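Local coordinates for AOC_like domain-containing protein (Frankia sp. Cc1.17, PDB 7DVI) that catalyses an exo-selective intermolecular Diels-Alder reaction on non-natural substrates and is built on an allene oxide cyclase-like beta barrel, at residues G79-S87 / A99-V108; E26-Q37 / G50-R61. One frame throughout, in Å; residues are numbered along the deposited sequence.

Contact 1: G79-S87 / A99-V108; sequences GGAVLTYYS and AEGWADFNDV. With EDO (1,2-ethanediol), chain E; EDO (1,2-ethanediol), chain R; EDO (1,2-ethanediol), chain F.
One carboxylate oxygen of Asp-104 is shared between a strand and a helix start: OD1 takes the backbone N of Val-82 (3.1 Å) from one face of the carboxylate plane and the N of Asn-106 from the other. Asp-104 is thus both the N-cap of helix 105-109 and a tie across the hairpin, its CG anti to the backbone N (chi1 -177°), while the backbone N of Phe-105 reaches back to Val-82 O at 2.8 Å in a nearly straight bond.

Beyond it the antiparallel ladder runs through the hydrogen-bonded pairs Thr-84/Ala-103 and Tyr-86/Gly-101. Tyr-85, Trp-102, Leu-83 and Glu-100 lie on the same face as Asp-104; Thr-84, Ala-103 and Tyr-86 take the opposite one. The Tyr-85 edge enters T-shaped over the indole, CD1 standing 3.5 Å from Trp-102 CE2 with the planes at 79°. Its far end makes a very short 2.5 Å hydrogen bond from OH to Glu-100 OE2, which lies near the ring plane; Tyr-85 is held at its Trp-102 side and hydroxyl end. Gly-101 suits the place beneath: its backbone angles would press any CB against the carbonyl O of Glu-100, and its own O lies over the Tyr-85 face.

The hairpin is flanked by strand 63-76, where Tyr-75 meets Trp-102 edge-to-face and Tyr-71 meets Tyr-86, and by strand 114-121, on which Ala-99 and Ala-103 pack.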
loop_
_atom_site.group_PDB
_atom_site.type_symbol
_atom_site.label_atom_id
_atom_site.label_comp_id
_atom_site.label_asym_id
_atom_site.label_seq_id
_atom_site.Cartn_x
_atom_site.Cartn_y
_atom_site.Cartn_z
ATOM N N GLY A 79 2.517 13.162 15.340
ATOM C CA GLY A 79 3.761 12.589 15.861
ATOM C C GLY A 79 5.015 12.957 15.071
ATOM O O GLY A 79 6.060 12.538 15.525
ATOM N N GLY A 80 4.926 13.673 13.946
ATOM C CA GLY A 80 6.111 14.153 13.201
ATOM C C GLY A 80 6.515 13.308 11.979
ATOM O O GLY A 80 7.473 13.708 11.312
ATOM N N ALA A 81 5.884 12.164 11.699
ATOM C CA ALA A 81 6.228 11.354 10.508
ATOM C C ALA A 81 5.942 12.204 9.272
ATOM O O ALA A 81 4.942 13.004 9.228
ATOM C CB ALA A 81 5.484 10.030 10.488
ATOM N N VAL A 82 6.827 12.069 8.289
ATOM C CA VAL A 82 6.730 12.765 6.983
ATOM C C VAL A 82 6.480 11.698 5.886
ATOM O O VAL A 82 7.397 11.036 5.404
ATOM C CB VAL A 82 7.958 13.652 6.734
ATOM C CG1 VAL A 82 7.859 14.352 5.384
ATOM C CG2 VAL A 82 8.177 14.677 7.872
ATOM N N LEU A 83 5.222 11.534 5.534
ATOM C CA LEU A 83 4.773 10.412 4.696
ATOM C C LEU A 83 4.971 10.822 3.236
ATOM O O LEU A 83 4.498 11.896 2.775
ATOM C CB LEU A 83 3.339 10.023 5.060
ATOM C CG LEU A 83 3.198 8.929 6.116
ATOM C CD1 LEU A 83 3.769 7.591 5.675
ATOM C CD2 LEU A 83 3.834 9.350 7.438
ATOM N N THR A 84 5.739 9.975 2.581
ATOM C CA THR A 84 6.351 10.184 1.262
ATOM C C THR A 84 5.921 9.005 0.365
ATOM O O THR A 84 6.107 7.838 0.783
ATOM C CB THR A 84 7.874 10.303 1.450
ATOM O OG1 THR A 84 8.139 11.342 2.398
ATOM C CG2 THR A 84 8.593 10.667 0.178
ATOM N N TYR A 85 5.426 9.315 -0.829
ATOM C CA TYR A 85 4.909 8.290 -1.771
ATOM C C TYR A 85 5.901 8.095 -2.891
ATOM O O TYR A 85 6.146 9.054 -3.643
ATOM C CB TYR A 85 3.522 8.639 -2.287
ATOM C CG TYR A 85 2.808 7.420 -2.830
ATOM C CD1 TYR A 85 2.141 6.576 -1.966
ATOM C CD2 TYR A 85 2.908 7.060 -4.170
ATOM C CE1 TYR A 85 1.502 5.443 -2.428
ATOM C CE2 TYR A 85 2.256 5.930 -4.655
ATOM C CZ TYR A 85 1.566 5.119 -3.772
ATOM O OH TYR A 85 0.957 3.974 -4.203
ATOM N N TYR A 86 6.390 6.854 -3.003
ATOM C CA TYR A 86 7.379 6.403 -4.000
ATOM C C TYR A 86 6.668 5.524 -5.054
ATOM O O TYR A 86 5.743 4.729 -4.725
ATOM C CB TYR A 86 8.466 5.562 -3.334
ATOM C CG TYR A 86 9.440 6.332 -2.505
ATOM C CD1 TYR A 86 9.128 6.684 -1.199
ATOM C CD2 TYR A 86 10.694 6.677 -3.001
ATOM C CE1 TYR A 86 10.014 7.409 -0.423
ATOM C CE2 TYR A 86 11.610 7.366 -2.202
ATOM C CZ TYR A 86 11.246 7.768 -0.934
ATOM O OH TYR A 86 12.119 8.471 -0.153
ATOM N N SER A 87 7.071 5.704 -6.294
ATOM C CA SER A 87 6.665 4.870 -7.448
ATOM C C SER A 87 7.877 4.632 -8.336
ATOM O O SER A 87 8.505 5.656 -8.745
ATOM C CB SER A 87 5.586 5.538 -8.230
ATOM O OG SER A 87 4.915 4.589 -9.017
ATOM N N ALA A 99 6.929 -1.160 -8.349
ATOM C CA ALA A 99 6.860 -1.009 -6.887
ATOM C C ALA A 99 6.419 0.441 -6.551
ATOM O O ALA A 99 6.792 1.371 -7.278
ATOM C CB ALA A 99 8.190 -1.379 -6.254
ATOM N N GLU A 100 5.520 0.567 -5.592
ATOM C CA GLU A 100 5.028 1.880 -5.137
ATOM C C GLU A 100 4.429 1.747 -3.735
ATOM O O GLU A 100 3.860 0.676 -3.346
ATOM C CB GLU A 100 4.077 2.510 -6.128
ATOM C CG GLU A 100 2.694 1.868 -6.130
ATOM C CD GLU A 100 1.825 2.613 -7.096
ATOM O OE1 GLU A 100 1.995 2.432 -8.292
ATOM O OE2 GLU A 100 1.063 3.455 -6.640
ATOM N N GLY A 101 4.577 2.832 -2.967
ATOM C CA GLY A 101 3.924 2.923 -1.653
ATOM C C GLY A 101 4.647 3.916 -0.773
ATOM O O GLY A 101 5.309 4.815 -1.310
ATOM N N TRP A 102 4.463 3.739 0.515
ATOM C CA TRP A 102 4.728 4.767 1.553
ATOM C C TRP A 102 6.027 4.480 2.271
ATOM O O TRP A 102 6.279 3.304 2.663
ATOM C CB TRP A 102 3.595 4.777 2.567
ATOM C CG TRP A 102 2.302 5.258 2.021
ATOM C CD1 TRP A 102 1.164 4.547 1.784
ATOM C CD2 TRP A 102 2.013 6.614 1.657
ATOM N NE1 TRP A 102 0.206 5.373 1.250
ATOM C CE2 TRP A 102 0.675 6.656 1.226
ATOM C CE3 TRP A 102 2.756 7.793 1.653
ATOM C CZ2 TRP A 102 0.066 7.822 0.772
ATOM C CZ3 TRP A 102 2.141 8.952 1.226
ATOM C CH2 TRP A 102 0.822 8.960 0.784
ATOM N N ALA A 103 6.740 5.570 2.556
ATOM C CA ALA A 103 7.879 5.591 3.481
ATOM C C ALA A 103 7.798 6.879 4.346
ATOM O O ALA A 103 7.355 7.957 3.865
ATOM C CB ALA A 103 9.157 5.529 2.684
ATOM N N ASP A 104 8.196 6.738 5.585
ATOM C CA ASP A 104 8.461 7.893 6.488
ATOM C C ASP A 104 9.804 8.499 6.085
ATOM O O ASP A 104 10.846 7.814 6.212
ATOM C CB ASP A 104 8.416 7.450 7.947
ATOM C CG ASP A 104 8.601 8.600 8.954
ATOM O OD1 ASP A 104 8.914 9.760 8.534
ATOM O OD2 ASP A 104 8.407 8.330 10.128
ATOM N N PHE A 105 9.810 9.722 5.584
ATOM C CA PHE A 105 11.076 10.405 5.195
ATOM C C PHE A 105 12.071 10.489 6.374
ATOM O O PHE A 105 13.302 10.465 6.123
ATOM C CB PHE A 105 10.767 11.732 4.525
ATOM C CG PHE A 105 11.868 12.254 3.654
ATOM C CD1 PHE A 105 12.193 11.620 2.467
ATOM C CD2 PHE A 105 12.565 13.397 4.006
ATOM C CE1 PHE A 105 13.186 12.121 1.638
ATOM C CE2 PHE A 105 13.554 13.898 3.181
ATOM C CZ PHE A 105 13.881 13.249 2.009
ATOM N N ASN A 106 11.586 10.437 7.608
ATOM C CA ASN A 106 12.440 10.454 8.825
ATOM C C ASN A 106 13.190 9.134 8.902
ATOM O O ASN A 106 14.416 9.187 9.118
ATOM C CB ASN A 106 11.626 10.768 10.080
ATOM C CG ASN A 106 11.128 12.201 10.062
ATOM O OD1 ASN A 106 11.777 13.065 9.491
ATOM N ND2 ASN A 106 9.969 12.450 10.639
ATOM N N ASP A 107 12.499 8.010 8.642
ATOM C CA ASP A 107 13.093 6.652 8.599
ATOM C C ASP A 107 14.157 6.642 7.509
ATOM O O ASP A 107 15.285 6.146 7.736
ATOM C CB ASP A 107 12.013 5.598 8.349
ATOM C CG ASP A 107 11.284 5.180 9.603
ATOM O OD1 ASP A 107 11.664 5.681 10.667
ATOM O OD2 ASP A 107 10.378 4.329 9.505
ATOM N N VAL A 108 13.840 7.236 6.362
ATOM C CA VAL A 108 14.803 7.330 5.240
ATOM C C VAL A 108 16.090 7.993 5.742
ATOM O O VAL A 108 17.176 7.376 5.637
ATOM C CB VAL A 108 14.223 8.086 4.041
ATOM C CG1 VAL A 108 15.291 8.267 2.969
ATOM C CG2 VAL A 108 12.999 7.378 3.458
HETATM C C1 EDO E . -3.887 5.941 2.293
HETATM O O1 EDO E . -2.956 6.978 2.109
HETATM C C2 EDO E . -3.930 5.062 1.140
HETATM O O2 EDO E . -2.639 4.622 0.742
HETATM C C1 EDO R . 14.999 9.416 -2.043
HETATM O O1 EDO R . 14.383 8.776 -0.972
HETATM C C2 EDO R . 15.578 8.440 -3.001
HETATM O O2 EDO R . 16.566 9.002 -3.865
HETATM C C1 EDO F . -1.099 0.116 -7.363
HETATM O O1 EDO F . -0.417 0.010 -8.577
HETATM C C2 EDO F . -2.153 1.144 -7.489
HETATM O O2 EDO F . -3.003 0.884 -8.566
#

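Contact 2: E26-Q37 / G50-R61. With EDO (1,2-ethanediol), chain M; EDO (1,2-ethanediol), chain R.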
loop_
_atom_site.group_PDB
_atom_site.type_symbol
_atom_site.label_atom_id
_atom_site.label_comp_id
_atom_site.label_asym_id
_atom_site.label_seq_id
_atom_site.Cartn_x
_atom_site.Cartn_y
_atom_site.Cartn_z
ATOM N N GLU A 26 19.066 -10.052 -2.062
ATOM C CA GLU A 26 19.521 -9.374 -0.815
ATOM C C GLU A 26 20.972 -8.887 -0.960
ATOM O O GLU A 26 21.677 -9.348 -1.911
ATOM C CB GLU A 26 19.381 -10.367 0.321
ATOM C CG GLU A 26 17.946 -10.505 0.739
ATOM C CD GLU A 26 17.754 -11.358 1.968
ATOM O OE1 GLU A 26 18.724 -12.050 2.378
ATOM O OE2 GLU A 26 16.647 -11.317 2.509
ATOM N N GLY A 27 21.387 -7.951 -0.087
ATOM C CA GLY A 27 22.732 -7.332 -0.124
ATOM C C GLY A 27 22.948 -6.607 -1.417
ATOM O O GLY A 27 24.096 -6.573 -1.942
ATOM N N ILE A 28 21.875 -6.006 -1.935
ATOM C CA ILE A 28 21.998 -5.147 -3.134
ATOM C C ILE A 28 22.730 -3.870 -2.738
ATOM O O ILE A 28 22.430 -3.285 -1.680
ATOM C CB ILE A 28 20.635 -4.846 -3.775
ATOM C CG1 ILE A 28 19.985 -6.129 -4.293
ATOM C CG2 ILE A 28 20.787 -3.768 -4.837
ATOM C CD1 ILE A 28 18.509 -6.006 -4.559
ATOM N N TRP A 29 23.627 -3.462 -3.616
ATOM C CA TRP A 29 24.402 -2.210 -3.567
ATOM C C TRP A 29 23.779 -1.370 -4.680
ATOM O O TRP A 29 23.794 -1.822 -5.850
ATOM C CB TRP A 29 25.916 -2.527 -3.746
ATOM C CG TRP A 29 26.847 -1.352 -3.726
ATOM C CD1 TRP A 29 27.311 -0.693 -2.621
ATOM C CD2 TRP A 29 27.466 -0.708 -4.862
ATOM N NE1 TRP A 29 28.131 0.337 -2.996
ATOM C CE2 TRP A 29 28.250 0.351 -4.361
ATOM C CE3 TRP A 29 27.446 -0.927 -6.244
ATOM C CZ2 TRP A 29 29.003 1.178 -5.200
ATOM C CZ3 TRP A 29 28.173 -0.104 -7.073
ATOM C CH2 TRP A 29 28.940 0.939 -6.557
ATOM N N GLU A 30 23.237 -0.202 -4.341
ATOM C CA GLU A 30 22.369 0.579 -5.268
ATOM C C GLU A 30 22.882 2.011 -5.365
ATOM O O GLU A 30 22.472 2.897 -4.597
ATOM C CB GLU A 30 20.902 0.489 -4.811
ATOM C CG GLU A 30 19.952 1.277 -5.704
ATOM C CD GLU A 30 18.458 1.148 -5.401
ATOM O OE1 GLU A 30 18.091 0.181 -4.720
ATOM O OE2 GLU A 30 17.684 2.104 -5.790
ATOM N N PRO A 31 23.821 2.286 -6.297
ATOM C CA PRO A 31 24.290 3.648 -6.491
ATOM C C PRO A 31 23.300 4.453 -7.322
ATOM O O PRO A 31 22.705 3.877 -8.251
ATOM C CB PRO A 31 25.604 3.459 -7.270
ATOM C CG PRO A 31 25.382 2.183 -8.046
ATOM C CD PRO A 31 24.602 1.314 -7.082
ATOM N N GLN A 32 23.240 5.754 -7.027
ATOM C CA GLN A 32 22.382 6.717 -7.740
ATOM C C GLN A 32 23.129 7.246 -8.957
ATOM O O GLN A 32 24.200 7.774 -8.762
ATOM C CB GLN A 32 21.985 7.824 -6.775
ATOM C CG GLN A 32 20.866 8.682 -7.342
ATOM C CD GLN A 32 19.899 9.110 -6.265
ATOM O OE1 GLN A 32 20.131 10.117 -5.607
ATOM N NE2 GLN A 32 18.816 8.349 -6.081
ATOM N N ILE A 33 22.570 7.131 -10.161
ATOM C CA ILE A 33 23.216 7.613 -11.406
ATOM C C ILE A 33 22.715 9.022 -11.713
ATOM O O ILE A 33 23.511 9.897 -12.183
ATOM C CB ILE A 33 22.939 6.642 -12.568
ATOM C CG1 ILE A 33 23.225 5.187 -12.193
ATOM C CG2 ILE A 33 23.684 7.077 -13.824
ATOM C CD1 ILE A 33 24.642 4.909 -11.726
ATOM N N ARG A 34 21.426 9.279 -11.508
ATOM C CA ARG A 34 20.908 10.666 -11.698
ATOM C C ARG A 34 19.725 10.880 -10.756
ATOM O O ARG A 34 18.939 9.921 -10.527
ATOM C CB ARG A 34 20.570 10.919 -13.160
ATOM C CG ARG A 34 20.163 12.355 -13.460
ATOM C CD ARG A 34 21.244 13.401 -13.135
ATOM N NE ARG A 34 20.821 14.799 -13.286
ATOM C CZ ARG A 34 20.779 15.467 -14.437
ATOM N NH1 ARG A 34 21.087 14.849 -15.563
ATOM N NH2 ARG A 34 20.409 16.742 -14.476
ATOM N N ASN A 35 19.625 12.084 -10.224
ATOM C CA ASN A 35 18.484 12.436 -9.362
ATOM C C ASN A 35 18.359 13.947 -9.363
ATOM O O ASN A 35 19.374 14.614 -9.436
ATOM C CB ASN A 35 18.589 11.829 -7.974
ATOM C CG ASN A 35 19.629 12.511 -7.131
ATOM O OD1 ASN A 35 20.801 12.165 -7.191
ATOM N ND2 ASN A 35 19.198 13.475 -6.340
ATOM N N GLU A 36 17.128 14.419 -9.390
ATOM C CA GLU A 36 16.777 15.858 -9.332
ATOM C C GLU A 36 15.600 15.947 -8.390
ATOM O O GLU A 36 14.844 14.925 -8.280
ATOM C CB GLU A 36 16.440 16.454 -10.697
ATOM C CG GLU A 36 17.591 16.431 -11.689
ATOM C CD GLU A 36 18.750 17.376 -11.375
ATOM O OE1 GLU A 36 18.547 18.347 -10.621
ATOM O OE2 GLU A 36 19.869 17.078 -11.822
ATOM N N GLN A 37 15.521 17.018 -7.612
ATOM C CA GLN A 37 14.451 17.141 -6.595
ATOM C C GLN A 37 14.371 18.571 -6.071
ATOM O O GLN A 37 15.344 19.289 -6.213
ATOM C CB GLN A 37 14.785 16.282 -5.379
ATOM C CG GLN A 37 15.866 16.871 -4.499
ATOM C CD GLN A 37 16.505 15.832 -3.623
ATOM O OE1 GLN A 37 17.045 14.855 -4.107
ATOM N NE2 GLN A 37 16.461 16.042 -2.322
ATOM N N GLY A 50 10.981 14.327 -6.095
ATOM C CA GLY A 50 12.255 13.981 -6.726
ATOM C C GLY A 50 12.042 12.837 -7.697
ATOM O O GLY A 50 11.040 12.094 -7.540
ATOM N N SER A 51 12.930 12.725 -8.664
ATOM C CA SER A 51 12.984 11.605 -9.634
ATOM C C SER A 51 14.414 11.079 -9.602
ATOM O O SER A 51 15.390 11.888 -9.375
ATOM C CB SER A 51 12.577 12.035 -11.004
ATOM O OG SER A 51 11.232 12.501 -11.037
ATOM N N TYR A 52 14.562 9.791 -9.873
ATOM C CA TYR A 52 15.864 9.122 -9.744
ATOM C C TYR A 52 15.987 7.959 -10.727
ATOM O O TYR A 52 14.989 7.351 -11.186
ATOM C CB TYR A 52 16.072 8.673 -8.313
ATOM C CG TYR A 52 15.061 7.682 -7.814
ATOM C CD1 TYR A 52 15.198 6.335 -8.075
ATOM C CD2 TYR A 52 13.932 8.095 -7.124
ATOM C CE1 TYR A 52 14.254 5.414 -7.638
ATOM C CE2 TYR A 52 12.983 7.189 -6.685
ATOM C CZ TYR A 52 13.127 5.843 -6.974
ATOM O OH TYR A 52 12.238 4.929 -6.482
ATOM N N TYR A 53 17.244 7.691 -11.026
ATOM C CA TYR A 53 17.750 6.579 -11.871
ATOM C C TYR A 53 18.938 5.991 -11.129
ATOM O O TYR A 53 19.960 6.719 -10.944
ATOM C CB TYR A 53 18.052 7.135 -13.263
ATOM C CG TYR A 53 18.994 6.327 -14.130
ATOM C CD1 TYR A 53 19.061 4.945 -14.079
ATOM C CD2 TYR A 53 19.813 6.980 -15.034
ATOM C CE1 TYR A 53 19.942 4.233 -14.879
ATOM C CE2 TYR A 53 20.689 6.288 -15.848
ATOM C CZ TYR A 53 20.756 4.912 -15.766
ATOM O OH TYR A 53 21.607 4.260 -16.603
ATOM N N ASP A 54 18.786 4.752 -10.687
ATOM C CA ASP A 54 19.752 4.009 -9.843
ATOM C C ASP A 54 20.144 2.748 -10.587
ATOM O O ASP A 54 19.314 2.254 -11.356
ATOM C CB ASP A 54 19.174 3.544 -8.520
ATOM C CG ASP A 54 18.861 4.661 -7.538
ATOM O OD1 ASP A 54 19.138 5.796 -7.868
ATOM O OD2 ASP A 54 18.390 4.336 -6.448
ATOM N N GLU A 55 21.376 2.288 -10.385
ATOM C CA GLU A 55 21.753 0.906 -10.731
ATOM C C GLU A 55 21.619 0.042 -9.489
ATOM O O GLU A 55 21.665 0.573 -8.362
ATOM C CB GLU A 55 23.179 0.854 -11.268
ATOM C CG GLU A 55 23.294 1.365 -12.680
ATOM C CD GLU A 55 24.721 1.359 -13.216
ATOM O OE1 GLU A 55 25.672 1.165 -12.426
ATOM O OE2 GLU A 55 24.866 1.512 -14.419
ATOM N N LEU A 56 21.419 -1.243 -9.706
ATOM C CA LEU A 56 21.456 -2.244 -8.641
ATOM C C LEU A 56 22.534 -3.257 -9.031
ATOM O O LEU A 56 22.535 -3.697 -10.198
ATOM C CB LEU A 56 20.096 -2.940 -8.529
ATOM C CG LEU A 56 19.006 -2.160 -7.781
ATOM C CD1 LEU A 56 18.490 -1.052 -8.676
ATOM C CD2 LEU A 56 17.887 -3.099 -7.369
ATOM N N TYR A 57 23.308 -3.666 -8.031
ATOM C CA TYR A 57 24.339 -4.720 -8.095
ATOM C C TYR A 57 23.979 -5.761 -7.046
ATOM O O TYR A 57 23.583 -5.396 -5.916
ATOM C CB TYR A 57 25.719 -4.078 -7.924
ATOM C CG TYR A 57 26.112 -3.189 -9.071
ATOM C CD1 TYR A 57 25.655 -1.880 -9.164
ATOM C CD2 TYR A 57 26.960 -3.659 -10.069
ATOM C CE1 TYR A 57 25.980 -1.086 -10.246
ATOM C CE2 TYR A 57 27.302 -2.871 -11.146
ATOM C CZ TYR A 57 26.815 -1.584 -11.231
ATOM O OH TYR A 57 27.186 -0.793 -12.275
ATOM N N ASP A 58 24.084 -7.039 -7.417
ATOM C CA ASP A 58 23.813 -8.151 -6.475
ATOM C C ASP A 58 24.961 -8.217 -5.448
ATOM O O ASP A 58 25.889 -7.395 -5.512
ATOM C CB ASP A 58 23.529 -9.437 -7.249
ATOM C CG ASP A 58 24.748 -10.012 -7.963
ATOM O OD1 ASP A 58 25.916 -9.741 -7.503
ATOM O OD2 ASP A 58 24.518 -10.677 -8.995
ATOM N N SER A 59 24.860 -9.128 -4.489
ATOM C CA SER A 59 25.788 -9.258 -3.343
ATOM C C SER A 59 27.199 -9.604 -3.844
ATOM O O SER A 59 28.129 -9.423 -3.075
ATOM C CB SER A 59 25.298 -10.270 -2.373
ATOM O OG SER A 59 25.230 -11.553 -2.970
ATOM N N SER A 60 27.342 -10.019 -5.100
ATOM C CA SER A 60 28.642 -10.245 -5.779
ATOM C C SER A 60 29.083 -9.008 -6.562
ATOM O O SER A 60 30.083 -9.112 -7.253
ATOM C CB SER A 60 28.541 -11.451 -6.651
ATOM O OG SER A 60 28.212 -12.560 -5.837
ATOM N N ARG A 61 28.379 -7.888 -6.471
ATOM C CA ARG A 61 28.710 -6.619 -7.181
ATOM C C ARG A 61 28.770 -6.843 -8.690
ATOM O O ARG A 61 29.417 -6.050 -9.375
ATOM C CB ARG A 61 29.993 -5.943 -6.672
ATOM C CG ARG A 61 29.743 -4.616 -5.953
ATOM C CD ARG A 61 30.873 -3.604 -6.032
ATOM N NE ARG A 61 30.654 -2.521 -6.991
ATOM C CZ ARG A 61 30.811 -2.639 -8.299
ATOM N NH1 ARG A 61 30.624 -1.609 -9.105
ATOM N NH2 ARG A 61 31.158 -3.802 -8.804
HETATM C C1 EDO M . 23.234 11.890 -8.329
HETATM O O1 EDO M . 24.142 10.840 -8.172
HETATM C C2 EDO M . 23.513 12.677 -9.537
HETATM O O2 EDO M . 22.396 13.448 -9.954
HETATM C C1 EDO R . 14.999 9.416 -2.043
HETATM O O1 EDO R . 14.383 8.776 -0.972
HETATM C C2 EDO R . 15.578 8.440 -3.001
HETATM O O2 EDO R . 16.566 9.002 -3.865
HETATM O O HOH W 1 22.231 -10.422 -4.210
#
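Tyr-53 O is gripped twice, by Ile-33 N at 2.8 Å and by Arg-34 N at 3.0 Å, both in its carbonyl plane. Two residues facing one make a classic beta bulge, which shifts the register of strand 22-37 by a residue. The extra residue, Ile-33, has a branched side chain that suits the spot: CB sits over the centre of the Tyr-53 ring in a CH-pi contact, CG2 reaches CE2, and CD1 packs against CG and the carboxyl carbon of Glu-55.

On the opposite face of the sheet from Tyr-53, Gln-32 and Asp-54 form a non-hydrogen-bonded pair whose side chains add a bond of their own. With its chain bent at chi2 (143°), Gln-32 brings NE2 to the syn lone pair of Asp-54 OD1 at 3.1 Å, the acceptor nearly in the amide plane. The second oxygen, Asp-54 OD2, lies just 2.4 Å from Glu-30 OE2, with the carboxylates turned 65° to each other. Arg-132 forms a salt bridge to that same Glu-30 oxygen, bringing a positive charge to the acidic pair. Beside it, Ile-28 CG2 packs on Leu-56 CG at 3.8 Å.

Farther along, Trp-29 and Tyr-57 are backbone partners in both directions. Their side chains run side by side, and the edge of Trp-29 meets the face of Tyr-57 in an offset edge-to-face pair, planes at 63°, Trp-29 CE3 being 3.6 Å from Tyr-57 CD1. Pro-31 has no N-H to offer Glu-55 O; its CD packs at the Tyr-57 ring edge and over one face of Trp-29, opposite Arg-61 NE. A water joins Glu-26 O to Ser-59 N where the strands part, and Asp-58 starts an Asx turn there.

The whole is a bulged antiparallel hairpin of a closed eight-stranded barrel, strand 22-37 also pairing with strand 143-150 to complete the ring, as expected of the allene oxide cyclase-like fold.

Contact 2 comes first along the chain and contact 1 follows, two antiparallel hairpins of one barrel sheet separated by strand 63-76. Their centres are about 18 Å apart, on opposite sides of the chain's centre, yet they meet where Tyr-86 CD2 of contact 1 approaches Tyr-52 OH of contact 2 at 4.2 Å. One ethanediol, probably from the crystallisation liquor, bridges them: its O1 lies a very short 2.4 Å from Tyr-86 OH, and its O2 accepts from Gln-32 NE2 at 3.2 Å. Dimethyl sulfoxide is found about 4 Å from the Tyr-86 side chain and, perhaps as another molecule, about 3 Å from that of Glu-30, consistent with pocket-lining positions, although neither compound identifies catalytic residues.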